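Long-range contacts in O-methyltransferase (Coxiella burnetii, PDB 3TR6), which probably transfers a methyl group from S-adenosylmethionine to an oxygen of its substrate, with a metal ion beside the cofactor: residues Y145-K150 / V172-R177; Y44-A49 / G72-Y77. One frame throughout, in Å; residues are numbered along the deposited sequence.

In the fold
Two loop closures assemble the S-adenosylhomocysteine and nickel site, probably the active site, of this Rossmann-like methyltransferase. Following the chain from the N terminus, contact 2 closes first: residues 44-49, which lead into helix 50-63, are met again by residues 72-77 after that helix and strand 67-71 have passed. Contact 1 opens only later, running from the end of strand 141-146 through helix 153-163 to the end of the neighbouring parallel strand 168-173. The two closures therefore stand in series, neither nested nor crossed, yet their centres lie about 11 Å apart. Both touch S-adenosylhomocysteine, and the hydroxyls Tyr145 OH and Thr48 OG1, 3.2 Å apart in a probable hydrogen bond, join them directly.

Contact 1 of 2, residues Y145-K150 / V172-R177; sequences YIDADK and VDNVLR. With NI (nickel (II) ion), chain B; SAH (S-adenosyl-L-homocysteine), chain C.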
loop_
_atom_site.group_PDB
_atom_site.type_symbol
_atom_site.label_atom_id
_atom_site.label_comp_id
_atom_site.label_asym_id
_atom_site.label_seq_id
_atom_site.Cartn_x
_atom_site.Cartn_y
_atom_site.Cartn_z
ATOM N N TYR A 145 -1.764 -6.050 12.849
ATOM C CA TYR A 145 -0.962 -4.831 12.907
ATOM C C TYR A 145 -0.104 -4.822 14.165
ATOM O O TYR A 145 -0.621 -4.763 15.281
ATOM C CB TYR A 145 -1.872 -3.602 12.868
ATOM C CG TYR A 145 -1.161 -2.267 12.981
ATOM C CD1 TYR A 145 -0.114 -1.935 12.133
ATOM C CD2 TYR A 145 -1.565 -1.326 13.920
ATOM C CE1 TYR A 145 0.525 -0.705 12.231
ATOM C CE2 TYR A 145 -0.941 -0.099 14.026
ATOM C CZ TYR A 145 0.105 0.210 13.183
ATOM O OH TYR A 145 0.724 1.439 13.297
ATOM N N ILE A 146 1.211 -4.888 13.971
ATOM C CA ILE A 146 2.155 -4.971 15.078
ATOM C C ILE A 146 2.758 -3.609 15.395
ATOM O O ILE A 146 3.544 -3.076 14.613
ATOM C CB ILE A 146 3.298 -5.945 14.759
ATOM C CG1 ILE A 146 2.740 -7.334 14.426
ATOM C CG2 ILE A 146 4.288 -5.992 15.916
ATOM C CD1 ILE A 146 3.780 -8.304 13.923
ATOM N N ASP A 147 2.401 -3.057 16.551
ATOM C CA ASP A 147 2.831 -1.713 16.921
ATOM C C ASP A 147 2.894 -1.530 18.442
ATOM O O ASP A 147 2.300 -0.606 18.999
ATOM C CB ASP A 147 1.902 -0.678 16.275
ATOM C CG ASP A 147 2.367 0.742 16.491
ATOM O OD1 ASP A 147 1.563 1.672 16.269
ATOM O OD2 ASP A 147 3.536 0.928 16.887
ATOM N N ALA A 148 3.623 -2.421 19.108
ATOM C CA ALA A 148 3.790 -2.353 20.558
ATOM C C ALA A 148 5.264 -2.204 20.934
ATOM O O ALA A 148 6.009 -1.481 20.277
ATOM C CB ALA A 148 3.187 -3.582 21.218
ATOM N N ASP A 149 5.684 -2.882 21.996
ATOM C CA ASP A 149 7.087 -2.854 22.398
ATOM C C ASP A 149 7.967 -3.443 21.297
ATOM O O ASP A 149 7.766 -4.581 20.872
ATOM C CB ASP A 149 7.296 -3.593 23.726
ATOM C CG ASP A 149 6.591 -4.941 23.770
ATOM O OD1 ASP A 149 5.375 -4.993 23.483
ATOM O OD2 ASP A 149 7.254 -5.952 24.094
ATOM N N LYS A 150 8.944 -2.663 20.841
ATOM C CA LYS A 150 9.744 -3.038 19.674
ATOM C C LYS A 150 10.670 -4.227 19.924
ATOM O O LYS A 150 11.036 -4.938 18.991
ATOM C CB LYS A 150 10.546 -1.841 19.151
ATOM C CG LYS A 150 9.721 -0.575 18.959
ATOM C CD LYS A 150 8.451 -0.832 18.154
ATOM C CE LYS A 150 7.587 0.426 18.090
ATOM N NZ LYS A 150 6.192 0.151 17.642
ATOM N N VAL A 172 3.707 -4.033 9.929
ATOM C CA VAL A 172 4.627 -3.668 11.001
ATOM C C VAL A 172 5.026 -2.201 10.900
ATOM O O VAL A 172 5.519 -1.757 9.865
ATOM C CB VAL A 172 5.895 -4.544 10.979
ATOM C CG1 VAL A 172 6.819 -4.186 12.139
ATOM C CG2 VAL A 172 5.521 -6.020 11.024
ATOM N N ASP A 173 4.815 -1.454 11.977
ATOM C CA ASP A 173 5.160 -0.038 12.005
ATOM C C ASP A 173 6.577 0.176 12.541
ATOM O O ASP A 173 7.164 -0.721 13.146
ATOM C CB ASP A 173 4.151 0.735 12.855
ATOM C CG ASP A 173 4.318 2.240 12.742
ATOM O OD1 ASP A 173 5.050 2.700 11.839
ATOM O OD2 ASP A 173 3.700 2.964 13.550
ATOM N N ASN A 174 7.122 1.364 12.293
ATOM C CA ASN A 174 8.400 1.789 12.868
ATOM C C ASN A 174 9.615 0.985 12.412
ATOM O O ASN A 174 10.578 0.836 13.161
ATOM C CB ASN A 174 8.337 1.810 14.405
ATOM C CG ASN A 174 7.204 2.674 14.933
ATOM O OD1 ASN A 174 7.265 3.908 14.892
ATOM N ND2 ASN A 174 6.160 2.026 15.439
ATOM N N VAL A 175 9.579 0.481 11.183
ATOM C CA VAL A 175 10.703 -0.284 10.648
ATOM C C VAL A 175 11.848 0.612 10.172
ATOM O O VAL A 175 12.944 0.128 9.897
ATOM C CB VAL A 175 10.268 -1.216 9.494
ATOM C CG1 VAL A 175 9.478 -2.398 10.033
ATOM C CG2 VAL A 175 9.465 -0.445 8.453
ATOM N N LEU A 176 11.599 1.916 10.079
ATOM C CA LEU A 176 12.626 2.851 9.621
ATOM C C LEU A 176 13.300 3.592 10.773
ATOM O O LEU A 176 14.406 4.112 10.621
ATOM C CB LEU A 176 12.060 3.845 8.599
ATOM C CG LEU A 176 11.648 3.243 7.255
ATOM C CD1 LEU A 176 11.155 4.317 6.291
ATOM C CD2 LEU A 176 12.797 2.452 6.642
ATOM N N ARG A 177 12.629 3.632 11.922
ATOM C CA ARG A 177 13.159 4.294 13.117
ATOM C C ARG A 177 13.656 5.717 12.851
ATOM O O ARG A 177 14.782 6.066 13.204
ATOM C CB ARG A 177 14.258 3.449 13.768
ATOM C CG ARG A 177 13.753 2.161 14.397
ATOM C CD ARG A 177 14.839 1.467 15.210
ATOM N NE ARG A 177 15.300 2.290 16.325
ATOM C CZ ARG A 177 14.778 2.256 17.547
ATOM N NH1 ARG A 177 13.769 1.434 17.816
ATOM N NH2 ARG A 177 15.263 3.041 18.500
HETATM NI NI NI B . 4.056 3.294 16.008
HETATM N N SAH C . -1.181 1.609 17.403
HETATM C CA SAH C . -1.144 2.515 18.518
HETATM C CB SAH C . 0.280 2.756 18.992
HETATM C CG SAH C . 0.654 2.170 20.334
HETATM S SD SAH C . 2.244 2.623 21.012
HETATM C C SAH C . -1.763 3.814 18.133
HETATM O O SAH C . -1.518 4.841 18.824
HETATM O OXT SAH C . -2.521 3.896 17.134
HETATM C "C5'" SAH C . 2.887 1.279 21.996
HETATM C "C4'" SAH C . 1.975 0.633 22.893
HETATM O "O4'" SAH C . 2.458 -0.723 23.192
HETATM C "C3'" SAH C . 1.926 1.348 24.186
HETATM O "O3'" SAH C . 0.636 1.721 24.444
HETATM C "C2'" SAH C . 2.387 0.373 25.187
HETATM O "O2'" SAH C . 1.649 0.477 26.340
HETATM C "C1'" SAH C . 2.138 -0.935 24.531
HETATM N N9 SAH C . 2.892 -2.071 25.054
HETATM C C8 SAH C . 4.156 -2.064 25.505
HETATM N N7 SAH C . 4.464 -3.315 25.884
HETATM C C5 SAH C . 3.400 -4.115 25.674
HETATM C C6 SAH C . 3.150 -5.476 25.879
HETATM N N6 SAH C . 4.154 -6.330 26.428
HETATM N N1 SAH C . 1.943 -5.968 25.551
HETATM C C2 SAH C . 0.989 -5.180 25.037
HETATM N N3 SAH C . 1.197 -3.873 24.831
HETATM C C4 SAH C . 2.387 -3.319 25.139
HETATM O O HOH W 1 6.428 -2.377 15.828
#
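Val172 and Ile146 pair as a parallel bridge, their side chains lying alongside one another on the same face of the sheet, with Ile146 CD1 4.1 Å from Val172 CG2. Just beyond, the strands are joined by a weak hydrogen bond from Asp173 N to Ile146 O, 3.3 Å long. Asp173 turns its side chain away from its own backbone N (chi1 -171°), which lays the carboxylate alongside the Tyr145 ring, the two planes only 22° apart. Gln52 keeps this pair in place, bonding to both Asp173 OD1 and Tyr145 OH, while Asp173 OD2 reaches the nickel ion at 2.5 Å. In a Rossmann-like methyltransferase the C-terminal ends of neighbouring parallel strands commonly supply the active-site groups; here residues at and just past the C-terminal ends of strands 141-146 and 168-173 jointly build the metal site. Asp147 OD2 supplies a second ligand, 2.6 Å from the nickel ion. The other carboxylate oxygen, Asp147 OD1, accepts a hydrogen bond from the amino nitrogen N of S-adenosylhomocysteine. Asn174 completes the protein ligands; its amide is modelled with ND2 toward the metal. Lys150 folds back over this site through a bend at chi2 (-50°). Its NZ makes a salt bridge of 2.9 Å to Asp147 OD2 and donates over 3.1 Å to a lone pair of Ala148 O. NZ also lies 2.9 Å from Asn174 ND2; as both are donors this is not a hydrogen bond, and the amide orientation is doubtful, since the reverse one would put OD1 toward the metal and NZ. A water accepts from NZ and donates to the backbone oxygens of Ile146 and Asp173.

Contact 2 of 2, residues Y44-A49 / G72-Y77; sequences YAMQTA and GTFTGY. With SAH (S-adenosyl-L-homocysteine), chain C.
Phe74 and Tyr77 receive Met46, Gln47 and Thr48 from the 44-49 loop. Phe74 belongs to the glycine-rich turn after strand 67-71, the first motif of class I methyltransferases, in which Thr73 to Gly76 form a type II' turn. Apolar contact comes first. Met46, a selenomethionine, lays CG over one rim of the Phe74 ring, 4.1 Å from CE2, and its SE stands 5.0 Å above the ring centroid, a long Met-aromatic contact; Thr75 CG2 covers the opposite face. Tyr44 CA and Gln47 CA meet the same ring at its edge. Polar groups pack against the second ring: Gln47, extended beyond CG, crosses Tyr77 at about a right angle and brings NE2 to 3.5 Å from CD1, the amide turned 76° from the ring plane. Thr48 O lies over a face of Tyr77, whose hydroxyl is bonded to Glu26. The third kind of interaction passes through S-adenosylhomocysteine, whose methionine-like tail runs between the loops. Gly72 O weakly accepts from its amino nitrogen, Thr48 N bonds weakly to carboxylate O, and Thr48 OG1, set beside its own backbone N (chi1 -61°), donates to OXT at 2.7 Å.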
loop_
_atom_site.group_PDB
_atom_site.type_symbol
_atom_site.label_atom_id
_atom_site.label_comp_id
_atom_site.label_asym_id
_atom_site.label_seq_id
_atom_site.Cartn_x
_atom_site.Cartn_y
_atom_site.Cartn_z
ATOM N N TYR A 44 2.370 10.783 23.688
ATOM C CA TYR A 44 1.509 11.000 22.526
ATOM C C TYR A 44 2.163 10.660 21.185
ATOM O O TYR A 44 1.481 10.256 20.247
ATOM C CB TYR A 44 1.039 12.458 22.495
ATOM C CG TYR A 44 2.107 13.414 22.010
ATOM C CD1 TYR A 44 2.147 13.824 20.683
ATOM C CD2 TYR A 44 3.090 13.890 22.874
ATOM C CE1 TYR A 44 3.128 14.689 20.230
ATOM C CE2 TYR A 44 4.076 14.759 22.429
ATOM C CZ TYR A 44 4.089 15.155 21.106
ATOM O OH TYR A 44 5.065 16.016 20.655
ATOM N N ALA A 45 3.478 10.832 21.093
ATOM C CA ALA A 45 4.180 10.693 19.816
ATOM C C ALA A 45 4.163 9.272 19.241
ATOM O O ALA A 45 4.277 9.089 18.027
ATOM C CB ALA A 45 5.607 11.206 19.929
HETATM N N MSE A 46 4.027 8.269 20.102
HETATM C CA MSE A 46 3.984 6.889 19.627
HETATM C C MSE A 46 2.639 6.553 18.977
HETATM O O MSE A 46 2.381 5.406 18.612
HETATM C CB MSE A 46 4.340 5.894 20.744
HETATM C CG MSE A 46 3.519 6.015 22.022
HETATM SE SE MSE A 46 4.151 4.818 23.444
HETATM C CE MSE A 46 5.802 4.208 22.615
ATOM N N GLN A 47 1.792 7.564 18.818
ATOM C CA GLN A 47 0.505 7.384 18.161
ATOM C C GLN A 47 0.684 7.166 16.661
ATOM O O GLN A 47 1.596 7.725 16.041
ATOM C CB GLN A 47 -0.400 8.588 18.415
ATOM C CG GLN A 47 -1.845 8.384 17.996
ATOM C CD GLN A 47 -2.716 9.583 18.321
ATOM O OE1 GLN A 47 -2.245 10.719 18.327
ATOM N NE2 GLN A 47 -3.988 9.333 18.607
ATOM N N THR A 48 -0.188 6.348 16.081
ATOM C CA THR A 48 -0.110 6.036 14.663
ATOM C C THR A 48 -0.373 7.277 13.820
ATOM O O THR A 48 -1.301 8.042 14.096
ATOM C CB THR A 48 -1.110 4.921 14.280
ATOM O OG1 THR A 48 -0.795 3.731 15.010
ATOM C CG2 THR A 48 -1.044 4.624 12.789
ATOM N N ALA A 49 0.456 7.476 12.799
ATOM C CA ALA A 49 0.285 8.592 11.876
ATOM C C ALA A 49 -1.061 8.490 11.163
ATOM O O ALA A 49 -1.439 7.416 10.686
ATOM C CB ALA A 49 1.424 8.625 10.867
ATOM N N GLY A 72 -0.874 -3.262 20.341
ATOM C CA GLY A 72 -0.441 -1.958 20.808
ATOM C C GLY A 72 -1.553 -0.932 20.692
ATOM O O GLY A 72 -1.603 -0.167 19.730
ATOM N N THR A 73 -2.439 -0.911 21.682
ATOM C CA THR A 73 -3.635 -0.078 21.631
ATOM C C THR A 73 -3.345 1.405 21.825
ATOM O O THR A 73 -3.867 2.248 21.096
ATOM C CB THR A 73 -4.652 -0.491 22.712
ATOM O OG1 THR A 73 -4.744 -1.918 22.772
ATOM C CG2 THR A 73 -6.020 0.100 22.412
ATOM N N PHE A 74 -2.520 1.716 22.821
ATOM C CA PHE A 74 -2.347 3.091 23.266
ATOM C C PHE A 74 -3.728 3.692 23.511
ATOM O O PHE A 74 -4.519 3.138 24.268
ATOM C CB PHE A 74 -1.575 3.910 22.234
ATOM C CG PHE A 74 -1.056 5.218 22.764
ATOM C CD1 PHE A 74 -0.900 5.414 24.129
ATOM C CD2 PHE A 74 -0.740 6.256 21.901
ATOM C CE1 PHE A 74 -0.429 6.618 24.624
ATOM C CE2 PHE A 74 -0.266 7.464 22.387
ATOM C CZ PHE A 74 -0.111 7.645 23.754
ATOM N N THR A 75 -4.027 4.815 22.869
ATOM C CA THR A 75 -5.345 5.426 23.004
ATOM C C THR A 75 -6.283 4.981 21.883
ATOM O O THR A 75 -7.346 5.568 21.674
ATOM C CB THR A 75 -5.268 6.962 23.072
ATOM O OG1 THR A 75 -4.629 7.468 21.896
ATOM C CG2 THR A 75 -4.482 7.400 24.303
ATOM N N GLY A 76 -5.867 3.944 21.157
ATOM C CA GLY A 76 -6.731 3.252 20.215
ATOM C C GLY A 76 -6.951 3.870 18.847
ATOM O O GLY A 76 -7.995 3.640 18.234
ATOM N N TYR A 77 -5.980 4.634 18.352
ATOM C CA TYR A 77 -6.128 5.282 17.049
ATOM C C TYR A 77 -6.214 4.261 15.908
ATOM O O TYR A 77 -7.142 4.297 15.098
ATOM C CB TYR A 77 -4.998 6.289 16.789
ATOM C CG TYR A 77 -5.263 7.201 15.605
ATOM C CD1 TYR A 77 -5.796 8.473 15.784
ATOM C CD2 TYR A 77 -4.996 6.783 14.307
ATOM C CE1 TYR A 77 -6.046 9.306 14.705
ATOM C CE2 TYR A 77 -5.243 7.605 13.225
ATOM C CZ TYR A 77 -5.768 8.864 13.427
ATOM O OH TYR A 77 -6.012 9.675 12.343
HETATM N N SAH C . -1.181 1.609 17.403
HETATM C CA SAH C . -1.144 2.515 18.518
HETATM C CB SAH C . 0.280 2.756 18.992
HETATM C CG SAH C . 0.654 2.170 20.334
HETATM S SD SAH C . 2.244 2.623 21.012
HETATM C C SAH C . -1.763 3.814 18.133
HETATM O O SAH C . -1.518 4.841 18.824
HETATM O OXT SAH C . -2.521 3.896 17.134
HETATM C "C5'" SAH C . 2.887 1.279 21.996
HETATM C "C4'" SAH C . 1.975 0.633 22.893
HETATM O "O4'" SAH C . 2.458 -0.723 23.192
HETATM C "C3'" SAH C . 1.926 1.348 24.186
HETATM O "O3'" SAH C . 0.636 1.721 24.444
HETATM C "C2'" SAH C . 2.387 0.373 25.187
HETATM O "O2'" SAH C . 1.649 0.477 26.340
HETATM C "C1'" SAH C . 2.138 -0.935 24.531
HETATM N N9 SAH C . 2.892 -2.071 25.054
HETATM C C8 SAH C . 4.156 -2.064 25.505
HETATM N N7 SAH C . 4.464 -3.315 25.884
HETATM C C5 SAH C . 3.400 -4.115 25.674
HETATM C C6 SAH C . 3.150 -5.476 25.879
HETATM N N6 SAH C . 4.154 -6.330 26.428
HETATM N N1 SAH C . 1.943 -5.968 25.551
HETATM C C2 SAH C . 0.989 -5.180 25.037
HETATM N N3 SAH C . 1.197 -3.873 24.831
HETATM C C4 SAH C . 2.387 -3.319 25.139
#